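PDB 5J6C: putative reductase from Peptoclostridium difficile, which probably catalyses the FMN-dependent reduction of nitro compounds, with a possible link to the antibiotic metronidazole. Local coordinates for residues L61-K66 with A120-S125; D114-D119 with K167-C172; K34-I39 with Q130-G135. All blocks are in the same frame, centred on the assembly; numbering follows the deposited sequence.

Interaction 1 (L61-K66 with A120-S125). With FMN (flavin mononucleotide), chain E.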
# COMPACT_ATOMS: atom_id res chain seq x y z
N LEU A 61 9.47 1.89 8.47
CA LEU A 61 9.03 3.28 8.53
C LEU A 61 7.63 3.47 7.97
O LEU A 61 7.17 4.61 7.83
CB LEU A 61 10.02 4.17 7.77
CG LEU A 61 11.38 4.42 8.43
CD1 LEU A 61 12.38 4.86 7.38
CD2 LEU A 61 11.25 5.47 9.52
N ALA A 62 6.95 2.38 7.63
CA ALA A 62 5.66 2.49 6.97
C ALA A 62 4.60 3.02 7.93
O ALA A 62 4.56 2.62 9.11
CB ALA A 62 5.23 1.12 6.42
N PRO A 63 3.72 3.91 7.47
CA PRO A 63 2.61 4.34 8.32
C PRO A 63 1.63 3.19 8.53
O PRO A 63 1.37 2.41 7.62
CB PRO A 63 1.97 5.48 7.52
CG PRO A 63 2.22 5.13 6.11
CD PRO A 63 3.60 4.45 6.10
N SER A 64 1.11 3.09 9.75
CA SER A 64 0.16 2.05 10.09
C SER A 64 -1.02 2.65 10.84
O SER A 64 -0.90 3.70 11.48
CB SER A 64 0.83 0.94 10.93
OG SER A 64 1.34 1.45 12.14
N SER A 65 -2.18 2.01 10.73
CA SER A 65 -3.36 2.46 11.47
C SER A 65 -3.05 2.55 12.96
O SER A 65 -2.49 1.62 13.54
CB SER A 65 -4.51 1.50 11.22
OG SER A 65 -5.63 1.82 12.03
N LYS A 66 -3.38 3.69 13.56
CA LYS A 66 -3.16 3.94 14.99
C LYS A 66 -1.70 3.82 15.41
O LYS A 66 -1.40 3.59 16.59
CB LYS A 66 -4.01 3.01 15.86
CG LYS A 66 -5.49 3.04 15.57
CD LYS A 66 -6.24 2.07 16.48
CE LYS A 66 -7.69 1.91 16.03
NZ LYS A 66 -8.32 3.23 15.70
N ALA A 120 -0.27 -4.03 6.14
CA ALA A 120 0.66 -4.93 5.48
C ALA A 120 0.89 -4.50 4.04
O ALA A 120 2.01 -4.59 3.54
CB ALA A 120 0.15 -6.36 5.53
N SER A 121 -0.17 -4.02 3.38
CA SER A 121 -0.05 -3.65 1.98
C SER A 121 0.86 -2.44 1.81
O SER A 121 1.63 -2.36 0.85
CB SER A 121 -1.43 -3.35 1.40
OG SER A 121 -2.29 -4.46 1.52
N ILE A 122 0.78 -1.49 2.74
CA ILE A 122 1.62 -0.30 2.67
C ILE A 122 3.08 -0.67 2.89
O ILE A 122 3.97 -0.18 2.18
CB ILE A 122 1.16 0.75 3.69
CG1 ILE A 122 -0.23 1.26 3.33
CG2 ILE A 122 2.19 1.87 3.79
CD1 ILE A 122 -0.97 1.80 4.51
N ALA A 123 3.35 -1.51 3.89
CA ALA A 123 4.73 -1.92 4.14
C ALA A 123 5.31 -2.65 2.93
O ALA A 123 6.45 -2.40 2.54
CB ALA A 123 4.79 -2.79 5.40
N ALA A 124 4.52 -3.53 2.31
CA ALA A 124 4.99 -4.25 1.13
C ALA A 124 5.28 -3.29 -0.01
O ALA A 124 6.22 -3.52 -0.79
CB ALA A 124 3.95 -5.29 0.71
N SER A 125 4.49 -2.22 -0.15
CA SER A 125 4.76 -1.26 -1.21
C SER A 125 6.04 -0.50 -0.92
O SER A 125 6.83 -0.25 -1.84
CB SER A 125 3.58 -0.32 -1.39
OG SER A 125 3.64 0.77 -0.48
N1 FMN E . -5.25 8.93 10.89
C2 FMN E . -6.44 9.54 11.24
O2 FMN E . -6.45 10.63 11.81
N3 FMN E . -7.66 8.95 10.98
C4 FMN E . -7.70 7.73 10.33
O4 FMN E . -8.78 7.19 10.08
C4A FMN E . -6.50 7.12 9.97
N5 FMN E . -6.56 5.90 9.32
C5A FMN E . -5.38 5.28 8.95
C6 FMN E . -5.47 4.05 8.31
C7 FMN E . -4.33 3.38 7.89
C7M FMN E . -4.49 2.06 7.20
C8 FMN E . -3.07 3.95 8.14
C8M FMN E . -1.84 3.22 7.68
C9 FMN E . -2.97 5.19 8.79
C9A FMN E . -4.13 5.87 9.20
N10 FMN E . -4.07 7.11 9.85
C10 FMN E . -5.26 7.72 10.23
C1' FMN E . -2.74 7.75 10.20
C2' FMN E . -2.35 7.10 11.57
O2' FMN E . -2.85 7.77 12.71
C3' FMN E . -0.89 6.77 11.94
O3' FMN E . -0.39 7.24 13.20
C4' FMN E . 0.12 7.31 11.01
O4' FMN E . -0.01 6.77 9.72
C5' FMN E . 1.45 6.93 11.66
O5' FMN E . 2.00 8.15 12.10
P FMN E . 2.73 9.01 10.95
O1P FMN E . 4.12 8.44 10.81
O2P FMN E . 2.04 8.85 9.62
O3P FMN E . 2.81 10.48 11.34
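The carbonyl oxygen of Ile122, the residue that packs against Pro63, accepts a hydrogen bond from Ser125 OG at 2.8 Å. The hydroxyl lies 21° from the carbonyl plane. Ser125 OG is also hydrogen-bonded to Ser125 OG of the second subunit, so this turn of helix sits at the dimer interface. The contact itself is apolar. Ile122 places CG2 anti to its backbone N, and this branch meets the Pro63 ring at CD, 3.7 Å away. The other branch ends in CD1, which lies 3.6 Å from the flavin methyl C8M of FMN. One isoleucine thus touches both the loop and the cofactor. Ala62 packs on Ala123: its CB rests 3.8 Å from Ala123 CA, and the two CB atoms are 4.1 Å apart. Small side chains let loop and helix come close, with Ala62 CA and Ala123 CA 5.3 Å apart. Beyond Pro63 the loop lines the cofactor. Pro63 CB approaches the ribityl O4' at 3.2 Å, and Ser65 CB lies 3.8 Å from flavin C7. Ser65 N is hydrogen-bonded to Asp119. This FMN is also hydrogen-bonded to Arg36 and Arg37 of the second subunit. The loop follows helix 49-60 and leads to strand 71-76. It packs on helix 116-133, where Ala120 and Ala124 touch strands 102-109 and 168-177.

Interaction 2 (D114-D119 with K167-C172). With FMN (flavin mononucleotide), chain E.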
# COMPACT_ATOMS: atom_id res chain seq x y z
N ASP A 114 -8.17 -4.66 12.62
CA ASP A 114 -8.91 -5.23 11.50
C ASP A 114 -8.44 -4.68 10.15
O ASP A 114 -8.80 -5.25 9.11
CB ASP A 114 -10.40 -4.95 11.66
CG ASP A 114 -10.72 -3.47 11.69
OD1 ASP A 114 -9.85 -2.67 12.09
OD2 ASP A 114 -11.84 -3.10 11.30
N VAL A 115 -7.66 -3.61 10.15
CA VAL A 115 -7.14 -3.03 8.92
C VAL A 115 -5.66 -3.40 8.79
O VAL A 115 -4.87 -2.64 8.23
CB VAL A 115 -7.37 -1.50 8.87
CG1 VAL A 115 -8.87 -1.21 8.70
CG2 VAL A 115 -6.89 -0.85 10.14
N TRP A 116 -5.30 -4.59 9.31
CA TRP A 116 -3.97 -5.14 9.09
C TRP A 116 -3.69 -5.39 7.62
O TRP A 116 -2.52 -5.39 7.19
CB TRP A 116 -3.78 -6.43 9.90
CG TRP A 116 -4.72 -7.54 9.52
CD1 TRP A 116 -5.91 -7.84 10.13
CD2 TRP A 116 -4.55 -8.50 8.47
NE1 TRP A 116 -6.49 -8.92 9.51
CE2 TRP A 116 -5.68 -9.35 8.49
CE3 TRP A 116 -3.56 -8.73 7.51
CZ2 TRP A 116 -5.85 -10.41 7.59
CZ3 TRP A 116 -3.72 -9.78 6.62
CH2 TRP A 116 -4.86 -10.60 6.66
N ILE A 117 -4.74 -5.62 6.82
CA ILE A 117 -4.57 -5.76 5.37
C ILE A 117 -3.97 -4.49 4.79
O ILE A 117 -3.01 -4.53 4.00
CB ILE A 117 -5.92 -6.07 4.69
CG1 ILE A 117 -6.50 -7.38 5.21
CG2 ILE A 117 -5.74 -6.14 3.18
CD1 ILE A 117 -7.95 -7.63 4.74
N GLU A 118 -4.52 -3.34 5.17
CA GLU A 118 -3.98 -2.06 4.74
C GLU A 118 -2.55 -1.89 5.23
O GLU A 118 -1.65 -1.58 4.44
CB GLU A 118 -4.87 -0.93 5.26
CG GLU A 118 -6.18 -0.76 4.51
CD GLU A 118 -7.30 -1.71 4.94
OE1 GLU A 118 -7.04 -2.74 5.61
OE2 GLU A 118 -8.47 -1.41 4.60
N ASP A 119 -2.33 -2.07 6.54
CA ASP A 119 -0.99 -1.93 7.11
C ASP A 119 0.02 -2.74 6.33
O ASP A 119 1.06 -2.22 5.90
CB ASP A 119 -0.98 -2.39 8.58
CG ASP A 119 -1.65 -1.42 9.53
OD1 ASP A 119 -1.97 -0.29 9.10
OD2 ASP A 119 -1.85 -1.79 10.71
N LYS A 167 -2.16 -16.42 15.50
CA LYS A 167 -2.73 -15.07 15.56
C LYS A 167 -2.32 -14.21 14.38
O LYS A 167 -2.93 -13.17 14.15
CB LYS A 167 -2.35 -14.38 16.87
CG LYS A 167 -0.87 -14.09 17.05
CD LYS A 167 -0.65 -13.25 18.32
CE LYS A 167 0.81 -12.87 18.49
NZ LYS A 167 0.94 -11.67 19.36
N TYR A 168 -1.31 -14.64 13.62
CA TYR A 168 -0.82 -13.93 12.45
C TYR A 168 -1.50 -14.43 11.19
O TYR A 168 -1.84 -15.61 11.07
CB TYR A 168 0.69 -14.09 12.30
CG TYR A 168 1.47 -13.52 13.46
CD1 TYR A 168 1.68 -12.15 13.56
CD2 TYR A 168 1.98 -14.35 14.45
CE1 TYR A 168 2.38 -11.63 14.61
CE2 TYR A 168 2.69 -13.83 15.50
CZ TYR A 168 2.89 -12.46 15.58
OH TYR A 168 3.59 -11.93 16.62
N SER A 169 -1.68 -13.52 10.24
CA SER A 169 -2.12 -13.84 8.89
C SER A 169 -1.05 -13.41 7.89
O SER A 169 -0.37 -12.40 8.09
CB SER A 169 -3.45 -13.15 8.59
OG SER A 169 -3.93 -13.53 7.32
N VAL A 170 -0.91 -14.16 6.80
CA VAL A 170 0.09 -13.87 5.77
C VAL A 170 -0.56 -13.05 4.67
O VAL A 170 -1.57 -13.47 4.08
CB VAL A 170 0.71 -15.15 5.19
CG1 VAL A 170 1.82 -14.79 4.20
CG2 VAL A 170 1.26 -16.03 6.30
N GLU A 171 0.00 -11.88 4.39
CA GLU A 171 -0.55 -10.98 3.39
C GLU A 171 -0.03 -11.31 2.00
O GLU A 171 -0.81 -11.52 1.07
CB GLU A 171 -0.22 -9.52 3.74
CG GLU A 171 -0.49 -8.55 2.60
CD GLU A 171 -1.94 -8.57 2.13
OE1 GLU A 171 -2.19 -8.41 0.92
OE2 GLU A 171 -2.83 -8.77 2.97
N CYS A 172 1.29 -11.41 1.86
CA CYS A 172 1.92 -11.59 0.56
C CYS A 172 3.39 -11.92 0.79
O CYS A 172 3.92 -11.71 1.88
CB CYS A 172 1.79 -10.31 -0.29
SG CYS A 172 2.64 -8.87 0.45
N1 FMN E . -5.25 8.93 10.89
C2 FMN E . -6.44 9.54 11.24
O2 FMN E . -6.45 10.63 11.81
N3 FMN E . -7.66 8.95 10.98
C4 FMN E . -7.70 7.73 10.33
O4 FMN E . -8.78 7.19 10.08
C4A FMN E . -6.50 7.12 9.97
N5 FMN E . -6.56 5.90 9.32
C5A FMN E . -5.38 5.28 8.95
C6 FMN E . -5.47 4.05 8.31
C7 FMN E . -4.33 3.38 7.89
C7M FMN E . -4.49 2.06 7.20
C8 FMN E . -3.07 3.95 8.14
C8M FMN E . -1.84 3.22 7.68
C9 FMN E . -2.97 5.19 8.79
C9A FMN E . -4.13 5.87 9.20
N10 FMN E . -4.07 7.11 9.85
C10 FMN E . -5.26 7.72 10.23
C1' FMN E . -2.74 7.75 10.20
C2' FMN E . -2.35 7.10 11.57
O2' FMN E . -2.85 7.77 12.71
C3' FMN E . -0.89 6.77 11.94
O3' FMN E . -0.39 7.24 13.20
C4' FMN E . 0.12 7.31 11.01
O4' FMN E . -0.01 6.77 9.72
C5' FMN E . 1.45 6.93 11.66
O5' FMN E . 2.00 8.15 12.10
P FMN E . 2.73 9.01 10.95
O1P FMN E . 4.12 8.44 10.81
O2P FMN E . 2.04 8.85 9.62
O3P FMN E . 2.81 10.48 11.34
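The Trp116 ring has Ser169 CB over one face, in a CH-pi contact 3.9 Å from the centroid of the six-membered ring and 29° off its normal. Ile117 CG1 lies on the opposite face, offset toward the rim. This is helix-on-sheet packing in the alpha/beta nitroreductase fold: the start of helix 116-133 lies against strand 168-177 of the antiparallel sheet. With chi1 at 62°, the Trp116 indole is flanked by both the backbone N and the carbonyl carbon, and its benzo end reaches the strand. Ser169 OG comes within 3.1 Å of Trp116 CH2. The Glu171 carboxylate approaches the ring obliquely, its plane turned 57° from the ring plane. Its OE2 also lies 3.9 Å from Ile117 CG2, and has a long, weak ion pair with Arg144. Val115 is the N-cap residue, and its carbonyl oxygen accepts the first-turn bond from Asp119 N. Behind the contact, Glu118 OE2 pairs with Arg144 and Gln142 of the second subunit. Asp119 OD2 is hydrogen-bonded to Thr70 OG1. On the cofactor side, Glu118 CB lies 3.6 Å from the flavin methyl C7M of FMN.

Interaction 3 (K34-I39 with Q130-G135). With FMN (flavin mononucleotide), chain C.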
# COMPACT_ATOMS: atom_id res chain seq x y z
N LYS A 34 7.48 5.11 -13.34
CA LYS A 34 7.31 4.62 -14.70
C LYS A 34 8.26 3.47 -15.02
O LYS A 34 7.94 2.61 -15.85
CB LYS A 34 7.52 5.76 -15.70
CG LYS A 34 6.37 6.75 -15.80
CD LYS A 34 6.68 7.77 -16.89
CE LYS A 34 5.56 8.76 -17.08
NZ LYS A 34 5.96 9.81 -18.07
N LYS A 35 9.43 3.44 -14.39
CA LYS A 35 10.41 2.39 -14.62
C LYS A 35 10.24 1.18 -13.69
O LYS A 35 10.97 0.20 -13.85
CB LYS A 35 11.83 2.94 -14.47
CG LYS A 35 12.26 3.87 -15.61
CD LYS A 35 13.76 4.20 -15.54
CE LYS A 35 14.10 5.22 -14.45
NZ LYS A 35 14.33 4.62 -13.09
N ARG A 36 9.32 1.24 -12.72
CA ARG A 36 9.05 0.12 -11.82
C ARG A 36 8.16 -0.90 -12.53
O ARG A 36 6.99 -0.61 -12.82
CB ARG A 36 8.38 0.59 -10.53
CG ARG A 36 8.17 -0.54 -9.54
CD ARG A 36 6.83 -0.48 -8.79
NE ARG A 36 5.70 -0.35 -9.71
CZ ARG A 36 5.13 -1.36 -10.37
NH1 ARG A 36 5.55 -2.61 -10.20
NH2 ARG A 36 4.13 -1.10 -11.21
N ARG A 37 8.71 -2.09 -12.81
CA ARG A 37 7.99 -3.21 -13.41
C ARG A 37 8.24 -4.46 -12.58
O ARG A 37 9.34 -4.65 -12.06
CB ARG A 37 8.44 -3.47 -14.85
CG ARG A 37 8.31 -2.28 -15.80
CD ARG A 37 6.84 -1.89 -15.99
NE ARG A 37 5.99 -3.07 -16.04
CZ ARG A 37 5.82 -3.83 -17.12
NH1 ARG A 37 6.44 -3.52 -18.26
NH2 ARG A 37 5.03 -4.90 -17.07
N SER A 38 7.22 -5.31 -12.46
CA SER A 38 7.38 -6.54 -11.69
C SER A 38 8.34 -7.49 -12.39
O SER A 38 8.26 -7.71 -13.60
CB SER A 38 6.03 -7.23 -11.47
OG SER A 38 5.19 -6.44 -10.64
N ILE A 39 9.25 -8.08 -11.62
CA ILE A 39 10.30 -8.93 -12.15
C ILE A 39 10.14 -10.32 -11.56
O ILE A 39 10.04 -10.48 -10.34
CB ILE A 39 11.70 -8.35 -11.87
CG1 ILE A 39 11.85 -6.98 -12.53
CG2 ILE A 39 12.79 -9.33 -12.31
CD1 ILE A 39 11.77 -7.00 -14.03
N GLN A 130 11.67 0.68 -2.26
CA GLN A 130 13.06 0.76 -1.86
C GLN A 130 13.92 -0.24 -2.62
O GLN A 130 15.05 0.08 -3.02
CB GLN A 130 13.19 0.56 -0.35
CG GLN A 130 14.63 0.58 0.14
CD GLN A 130 15.29 1.95 0.01
OE1 GLN A 130 15.18 2.79 0.91
NE2 GLN A 130 15.98 2.18 -1.10
N ALA A 131 13.40 -1.44 -2.88
CA ALA A 131 14.11 -2.37 -3.77
C ALA A 131 14.37 -1.73 -5.13
O ALA A 131 15.48 -1.84 -5.67
CB ALA A 131 13.33 -3.66 -3.93
N HIS A 132 13.37 -1.05 -5.67
CA HIS A 132 13.51 -0.39 -6.97
C HIS A 132 14.60 0.67 -6.95
O HIS A 132 15.42 0.75 -7.87
CB HIS A 132 12.16 0.21 -7.39
CG HIS A 132 12.18 0.86 -8.75
ND1 HIS A 132 12.74 0.27 -9.86
CD2 HIS A 132 11.66 2.04 -9.18
CE1 HIS A 132 12.60 1.07 -10.90
NE2 HIS A 132 11.95 2.15 -10.52
N GLU A 133 14.62 1.50 -5.90
CA GLU A 133 15.65 2.54 -5.81
C GLU A 133 17.04 1.94 -5.71
O GLU A 133 18.02 2.59 -6.08
CB GLU A 133 15.39 3.46 -4.62
CG GLU A 133 16.25 4.71 -4.68
CD GLU A 133 16.44 5.38 -3.33
OE1 GLU A 133 16.22 6.61 -3.23
OE2 GLU A 133 16.82 4.67 -2.36
N LEU A 134 17.16 0.72 -5.20
CA LEU A 134 18.47 0.10 -5.05
C LEU A 134 18.83 -0.77 -6.25
O LEU A 134 19.76 -1.58 -6.14
CB LEU A 134 18.52 -0.72 -3.76
CG LEU A 134 18.19 0.04 -2.48
CD1 LEU A 134 18.05 -0.92 -1.30
CD2 LEU A 134 19.27 1.10 -2.20
N GLY A 135 18.10 -0.64 -7.35
CA GLY A 135 18.45 -1.34 -8.57
C GLY A 135 18.05 -2.79 -8.61
O GLY A 135 18.57 -3.55 -9.44
N1 FMN C . 2.28 -11.16 -9.73
C2 FMN C . 2.42 -12.54 -9.74
O2 FMN C . 3.14 -13.09 -10.56
N3 FMN C . 1.77 -13.32 -8.81
C4 FMN C . 0.94 -12.74 -7.88
O4 FMN C . 0.34 -13.41 -7.05
C4A FMN C . 0.77 -11.36 -7.88
N5 FMN C . -0.05 -10.80 -6.93
C5A FMN C . -0.20 -9.44 -6.89
C6 FMN C . -1.04 -8.90 -5.93
C7 FMN C . -1.19 -7.53 -5.87
C7M FMN C . -2.09 -6.94 -4.83
C8 FMN C . -0.53 -6.73 -6.76
C8M FMN C . -0.71 -5.25 -6.67
C9 FMN C . 0.31 -7.26 -7.72
C9A FMN C . 0.47 -8.64 -7.79
N10 FMN C . 1.30 -9.20 -8.75
C10 FMN C . 1.46 -10.57 -8.80
C1' FMN C . 2.03 -8.33 -9.73
C2' FMN C . 1.10 -7.84 -10.85
O2' FMN C . 0.93 -8.85 -11.84
C3' FMN C . 1.66 -6.56 -11.47
O3' FMN C . 1.92 -5.63 -10.45
C4' FMN C . 0.69 -5.92 -12.47
O4' FMN C . 0.46 -6.83 -13.53
C5' FMN C . 1.25 -4.61 -13.01
O5' FMN C . 2.43 -4.89 -13.73
P FMN C . 3.83 -4.26 -13.27
O1P FMN C . 3.99 -4.45 -11.78
O2P FMN C . 4.98 -4.95 -13.98
O3P FMN C . 3.79 -2.79 -13.60
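His132 packs against Lys35 and Arg36 where helix 116-133 ends in a Schellman motif. The loop after helix 30-34 meets it there and carries the arginine-rich FMN phosphate site of the nitroreductase fold. In the packing, Arg36 CB sits over a face of the imidazole, 4.0 Å from its centroid and 17° off the ring normal. This is a CH-pi contact. His132 CE1 also comes within 3.5 Å of Lys35 O. His132 NE2 is hydrogen-bonded to Phe32 O, which ties the ring to helix 30-34. The helix end is closed by backbone bonds: Leu136 N binds Ala131 O, and Gly135 N binds His132 O. Gly135, with positive phi, is the C-prime residue. One turn back, Gln130 NE2 donates to Glu133 OE2 on the anti side, but tilted well out of the carboxylate plane. The polar contacts gather at the FMN phosphate. Arg36 is bent at chi2 and chi3, which leads its guanidinium away from His132 to the phosphate. Its NH1 donates to FMN O1P at 2.9 Å, nearly straight, and its NH2 donates to O3P. Arg37 supplies NE and NH2 to O2P and a weak bond to O3P; its guanidinium also makes a cation-pi contact with Tyr186. Ser38 adds two bonds. Its OG donates to O1P at 2.6 Å, and its backbone N reaches O2P at 2.7 Å with an angle of 166°.

Overall arrangement
From the N terminus, residues 34-39 open the widest of the three loops, which interaction 3 closes at residues 130-135. Interaction 1 lies nested inside, joining 61-66 to 120-125. Residues 114-119 begin within both loops, and interaction 2 closes only at 167-172, so it crosses each of them. All three meet on helix 116-133: interaction 2 at its start, interaction 1 in the middle and interaction 3 at its end. The helix thus links the sheet and two loops. Interactions 1 and 2 touch each other and share one FMN. Interaction 3, with centre about 24 Å from that of interaction 2, serves the other FMN.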